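Local coordinates for protein ribose transcriptional regulator (Enterococcus faecium DO, PDB 4RK1) that probably represses transcription as a LacI-family regulator and binds ribose in the cleft between the two lobes of its sugar-binding domain, at residues 160-165 with 181-186; 126-131 with 145-150. One frame throughout, in Å; residues are numbered along the deposited sequence.

In the fold
The two contacts lie on opposite faces of the sheet, whose strands run parallel here, at its edge in the C-terminal lobe. Strand 161-166, used by contact 1, is the outermost strand within the chain. It pairs with strand 128-133, used by contact 2, and Leu164 N lies 2.8 Å from Leu130 O. Ile162 faces the loop of contact 1, while Leu161 faces helix 138-153 and reaches Phe147 with CD2 3.6 Å from CE2. The contact centres are about 11 Å apart. Bound ribose is about 13 Å from the side chain of Leu130. Neither contact forms the pocket, but helix 138-153 also supplies its residues Asn139 and Arg143.

Contact 1 (160-165 with 181-186); sequences QLILLP and LDSAAT
Ile162 packs against Ser183 and Ala185 from the edge strand. Its CB points toward the loop 183-186 and forks there. With chi1 at -49°, CG1 lies beside the backbone N and anti to the carbonyl carbon, which leaves CG2 anti to the N. CG2 meets Ser183, 3.9 Å from CB of the serine. CG1 lies between the two loop residues, 4.2 Å from the Ala185 CB. The chain then bends away from both residues. CD1 continues toward Thr127, just before strand 128-133, and ends 4.2 Å from CG2 of Thr127. The contact is small and apolar.

Ser183 meets the isoleucine with CB, while its hydroxyl is turned to backbone partners. OG accepts from Ala185 N at 3.1 Å, with a nearly straight N-H...O angle of 162°. This is an ST turn. OG is also hydrogen-bonded to Leu180 O, in the last turn of helix 177-182. The serine therefore ties the helix end to the turn that presents Ala185.

Ala185 also touches Ala129 of strand 128-133 and Leu180. Nearby, Leu164 packs on Ala129, Glu179 and Leu180. The loop carries the chain from helix 177-182 into strand 187-190. That strand lies beyond strand 128-133, so the crossover from strand 161-166 passes over one intervening strand.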
loop_
_atom_site.group_PDB
_atom_site.type_symbol
_atom_site.label_atom_id
_atom_site.label_comp_id
_atom_site.label_asym_id
_atom_site.label_seq_id
_atom_site.Cartn_x
_atom_site.Cartn_y
_atom_site.Cartn_z
ATOM N N GLN B 160 -31.373 -6.904 -13.602
ATOM C CA GLN B 160 -30.454 -7.700 -14.430
ATOM C C GLN B 160 -29.000 -7.375 -14.022
ATOM O O GLN B 160 -28.032 -7.803 -14.672
ATOM C CB GLN B 160 -30.697 -7.371 -15.904
ATOM C CG GLN B 160 -30.168 -8.380 -16.912
ATOM C CD GLN B 160 -30.760 -8.166 -18.298
ATOM O OE1 GLN B 160 -31.975 -8.080 -18.457
ATOM N NE2 GLN B 160 -29.903 -8.075 -19.302
ATOM N N LEU B 161 -28.867 -6.567 -12.968
ATOM C CA LEU B 161 -27.600 -6.378 -12.276
ATOM C C LEU B 161 -27.425 -7.539 -11.333
ATOM O O LEU B 161 -28.292 -7.778 -10.504
ATOM C CB LEU B 161 -27.613 -5.118 -11.411
ATOM C CG LEU B 161 -27.003 -3.833 -11.941
ATOM C CD1 LEU B 161 -27.171 -2.754 -10.880
ATOM C CD2 LEU B 161 -25.537 -4.039 -12.295
ATOM N N ILE B 162 -26.300 -8.238 -11.442
ATOM C CA ILE B 162 -25.948 -9.264 -10.471
ATOM C C ILE B 162 -25.176 -8.574 -9.350
ATOM O O ILE B 162 -24.054 -8.109 -9.553
ATOM C CB ILE B 162 -25.106 -10.396 -11.107
ATOM C CG1 ILE B 162 -25.754 -10.908 -12.402
ATOM C CG2 ILE B 162 -24.901 -11.533 -10.110
ATOM C CD1 ILE B 162 -27.216 -11.280 -12.267
ATOM N N LEU B 163 -25.784 -8.501 -8.173
ATOM C CA LEU B 163 -25.183 -7.834 -7.022
ATOM C C LEU B 163 -24.275 -8.786 -6.263
ATOM O O LEU B 163 -24.733 -9.806 -5.758
ATOM C CB LEU B 163 -26.273 -7.304 -6.084
ATOM C CG LEU B 163 -27.248 -6.306 -6.713
ATOM C CD1 LEU B 163 -28.299 -5.859 -5.704
ATOM C CD2 LEU B 163 -26.511 -5.105 -7.288
ATOM N N LEU B 164 -22.991 -8.449 -6.172
ATOM C CA LEU B 164 -22.032 -9.281 -5.447
ATOM C C LEU B 164 -21.345 -8.484 -4.340
ATOM O O LEU B 164 -20.170 -8.109 -4.472
ATOM C CB LEU B 164 -21.007 -9.877 -6.412
ATOM C CG LEU B 164 -21.568 -10.701 -7.566
ATOM C CD1 LEU B 164 -20.446 -11.123 -8.493
ATOM C CD2 LEU B 164 -22.313 -11.926 -7.065
ATOM N N PRO B 165 -22.079 -8.207 -3.247
ATOM C CA PRO B 165 -21.476 -7.513 -2.114
ATOM C C PRO B 165 -20.403 -8.367 -1.444
ATOM O O PRO B 165 -20.538 -9.582 -1.373
ATOM C CB PRO B 165 -22.655 -7.268 -1.168
ATOM C CG PRO B 165 -23.655 -8.304 -1.528
ATOM C CD PRO B 165 -23.490 -8.557 -2.996
ATOM N N LEU B 181 -18.955 -16.813 -11.150
ATOM C CA LEU B 181 -18.925 -17.925 -12.110
ATOM C C LEU B 181 -20.286 -18.626 -12.229
ATOM O O LEU B 181 -20.650 -19.110 -13.293
ATOM C CB LEU B 181 -17.843 -18.929 -11.724
ATOM C CG LEU B 181 -16.406 -18.411 -11.846
ATOM C CD1 LEU B 181 -15.451 -19.310 -11.092
ATOM C CD2 LEU B 181 -15.980 -18.280 -13.304
ATOM N N ASP B 182 -21.037 -18.661 -11.140
ATOM C CA ASP B 182 -22.369 -19.267 -11.165
ATOM C C ASP B 182 -23.464 -18.344 -11.713
ATOM O O ASP B 182 -24.593 -18.783 -11.933
ATOM C CB ASP B 182 -22.733 -19.787 -9.768
ATOM C CG ASP B 182 -22.031 -21.094 -9.438
ATOM O OD1 ASP B 182 -21.611 -21.809 -10.376
ATOM O OD2 ASP B 182 -21.886 -21.403 -8.245
ATOM N N SER B 183 -23.138 -17.078 -11.950
ATOM C CA SER B 183 -24.104 -16.135 -12.515
ATOM C C SER B 183 -24.041 -16.169 -14.029
ATOM O O SER B 183 -23.160 -16.805 -14.615
ATOM C CB SER B 183 -23.815 -14.712 -12.019
ATOM O OG SER B 183 -22.712 -14.140 -12.717
ATOM N N ALA B 184 -24.961 -15.450 -14.662
ATOM C CA ALA B 184 -24.930 -15.263 -16.112
ATOM C C ALA B 184 -24.176 -13.980 -16.531
ATOM O O ALA B 184 -24.227 -13.592 -17.691
ATOM C CB ALA B 184 -26.350 -15.237 -16.662
ATOM N N ALA B 185 -23.473 -13.329 -15.608
ATOM C CA ALA B 185 -22.785 -12.075 -15.946
ATOM C C ALA B 185 -21.657 -12.312 -16.938
ATOM O O ALA B 185 -20.954 -13.320 -16.861
ATOM C CB ALA B 185 -22.263 -11.393 -14.690
ATOM N N THR B 186 -21.532 -11.407 -17.911
ATOM C CA THR B 186 -20.408 -11.405 -18.846
ATOM C C THR B 186 -19.447 -10.227 -18.623
ATOM O O THR B 186 -18.294 -10.267 -19.068
ATOM C CB THR B 186 -20.895 -11.357 -20.308
ATOM O OG1 THR B 186 -21.632 -10.151 -20.534
ATOM C CG2 THR B 186 -21.775 -12.565 -20.637
#

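Contact 2 (126-131 with 145-150); sequences QTIALV and EGFKSA
Phe147 reaches from helix 138-153 to the sheet and meets Ile128 and Leu130. Its CG is anti to the backbone N (chi1 -171°), which sends the ring out from the helix toward the strand. The ring stands nearly perpendicular to the CA-CB-CG plane. The two strand residues then meet different parts of it.

Leu130 lies over one face. Its CG is only roughly anti to the backbone N, with chi1 at -150°, well off the usual value, and this brings CD1 over the ring. CD1 sits 4.2 Å from the centroid of the Phe147 ring and 22° off the normal, a CH-pi contact. The methyl is shifted toward the rim and comes closest to CD2, at 3.9 Å. The leucine and phenylalanine side chains run past each other in opposite directions.

Ile128 comes in at the edge, close to the ring plane. Its CG2 branch makes the contact, 3.6 Å from CZ. It lies 4.1 Å from CE2 as well, so the methyl sits beside the far end of the ring. This branch is the one anti to the backbone N, and the CG1 branch is turned beside that N instead. Ile128 also touches Leu120 and Leu121 of helix 109-122.

The intervening Ala129 points away from the helix, to the other face of the sheet. The ring of Phe189, on strand 187-190, also meets the ring of Phe147, at a shallow angle between the planes.

All three touching side chains are hydrocarbon and buried. The packing of helix on strand within this beta-alpha-beta unit therefore rests here on dispersion and the hydrophobic effect, with the ring face used for a methyl C-H.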
loop_
_atom_site.group_PDB
_atom_site.type_symbol
_atom_site.label_atom_id
_atom_site.label_comp_id
_atom_site.label_asym_id
_atom_site.label_seq_id
_atom_site.Cartn_x
_atom_site.Cartn_y
_atom_site.Cartn_z
ATOM N N GLN B 126 -24.880 -6.998 -21.266
ATOM C CA GLN B 126 -26.212 -6.658 -20.783
ATOM C C GLN B 126 -26.513 -7.276 -19.427
ATOM O O GLN B 126 -27.357 -6.765 -18.691
ATOM C CB GLN B 126 -27.264 -7.095 -21.800
ATOM C CG GLN B 126 -26.961 -6.643 -23.220
ATOM C CD GLN B 126 -28.173 -6.708 -24.123
ATOM O OE1 GLN B 126 -28.225 -7.514 -25.052
ATOM N NE2 GLN B 126 -29.163 -5.863 -23.848
ATOM N N THR B 127 -25.849 -8.383 -19.105
ATOM C CA THR B 127 -25.910 -8.946 -17.768
ATOM C C THR B 127 -24.573 -8.645 -17.122
ATOM O O THR B 127 -23.532 -9.140 -17.551
ATOM C CB THR B 127 -26.185 -10.463 -17.792
ATOM O OG1 THR B 127 -27.339 -10.719 -18.604
ATOM C CG2 THR B 127 -26.448 -10.980 -16.386
ATOM N N ILE B 128 -24.613 -7.788 -16.116
ATOM C CA ILE B 128 -23.413 -7.243 -15.524
ATOM C C ILE B 128 -23.446 -7.452 -14.024
ATOM O O ILE B 128 -24.471 -7.243 -13.380
ATOM C CB ILE B 128 -23.300 -5.739 -15.840
ATOM C CG1 ILE B 128 -23.069 -5.545 -17.346
ATOM C CG2 ILE B 128 -22.187 -5.096 -15.013
ATOM C CD1 ILE B 128 -23.191 -4.105 -17.809
ATOM N N ALA B 129 -22.300 -7.840 -13.481
ATOM C CA ALA B 129 -22.123 -8.015 -12.052
ATOM C C ALA B 129 -21.489 -6.771 -11.450
ATOM O O ALA B 129 -20.590 -6.157 -12.035
ATOM C CB ALA B 129 -21.254 -9.235 -11.772
ATOM N N LEU B 130 -21.988 -6.409 -10.282
ATOM C CA LEU B 130 -21.475 -5.309 -9.493
ATOM C C LEU B 130 -20.776 -5.918 -8.288
ATOM O O LEU B 130 -21.397 -6.618 -7.497
ATOM C CB LEU B 130 -22.645 -4.435 -9.049
ATOM C CG LEU B 130 -22.414 -2.949 -8.843
ATOM C CD1 LEU B 130 -22.071 -2.274 -10.163
ATOM C CD2 LEU B 130 -23.668 -2.350 -8.228
ATOM N N VAL B 131 -19.471 -5.693 -8.183
ATOM C CA VAL B 131 -18.683 -6.176 -7.052
ATOM C C VAL B 131 -18.353 -4.975 -6.182
ATOM O O VAL B 131 -17.621 -4.069 -6.596
ATOM C CB VAL B 131 -17.401 -6.902 -7.526
ATOM C CG1 VAL B 131 -16.527 -7.306 -6.344
ATOM C CG2 VAL B 131 -17.763 -8.135 -8.344
ATOM N N GLU B 145 -24.883 4.573 -8.221
ATOM C CA GLU B 145 -25.991 5.337 -8.782
ATOM C C GLU B 145 -25.681 5.806 -10.203
ATOM O O GLU B 145 -26.535 5.728 -11.083
ATOM C CB GLU B 145 -26.339 6.529 -7.886
ATOM C CG GLU B 145 -26.915 6.144 -6.527
ATOM C CD GLU B 145 -28.205 5.360 -6.648
ATOM O OE1 GLU B 145 -29.121 5.851 -7.339
ATOM O OE2 GLU B 145 -28.295 4.256 -6.064
ATOM N N GLY B 146 -24.460 6.270 -10.435
ATOM C CA GLY B 146 -24.064 6.688 -11.776
ATOM C C GLY B 146 -24.072 5.522 -12.743
ATOM O O GLY B 146 -24.463 5.655 -13.911
ATOM N N PHE B 147 -23.633 4.365 -12.254
ATOM C CA PHE B 147 -23.672 3.146 -13.044
ATOM C C PHE B 147 -25.114 2.769 -13.413
ATOM O O PHE B 147 -25.393 2.363 -14.545
ATOM C CB PHE B 147 -23.011 2.014 -12.276
ATOM C CG PHE B 147 -22.805 0.782 -13.083
ATOM C CD1 PHE B 147 -21.673 0.643 -13.868
ATOM C CD2 PHE B 147 -23.732 -0.249 -13.053
ATOM C CE1 PHE B 147 -21.461 -0.501 -14.605
ATOM C CE2 PHE B 147 -23.527 -1.392 -13.799
ATOM C CZ PHE B 147 -22.397 -1.512 -14.580
ATOM N N LYS B 148 -26.024 2.907 -12.459
ATOM C CA LYS B 148 -27.443 2.634 -12.718
ATOM C C LYS B 148 -28.057 3.616 -13.710
ATOM O O LYS B 148 -28.943 3.256 -14.473
ATOM C CB LYS B 148 -28.241 2.633 -11.417
ATOM C CG LYS B 148 -28.013 1.390 -10.572
ATOM C CD LYS B 148 -28.659 1.527 -9.203
ATOM C CE LYS B 148 -28.656 0.200 -8.461
ATOM N NZ LYS B 148 -29.232 0.319 -7.094
ATOM N N SER B 149 -27.591 4.860 -13.689
ATOM C CA SER B 149 -27.983 5.858 -14.685
ATOM C C SER B 149 -27.602 5.413 -16.099
ATOM O O SER B 149 -28.376 5.596 -17.033
ATOM C CB SER B 149 -27.338 7.212 -14.355
ATOM O OG SER B 149 -27.775 8.224 -15.230
ATOM N N ALA B 150 -26.416 4.820 -16.255
ATOM C CA ALA B 150 -26.010 4.245 -17.532
ATOM C C ALA B 150 -26.929 3.095 -17.950
ATOM O O ALA B 150 -27.319 3.002 -19.108
ATOM C CB ALA B 150 -24.557 3.781 -17.487
#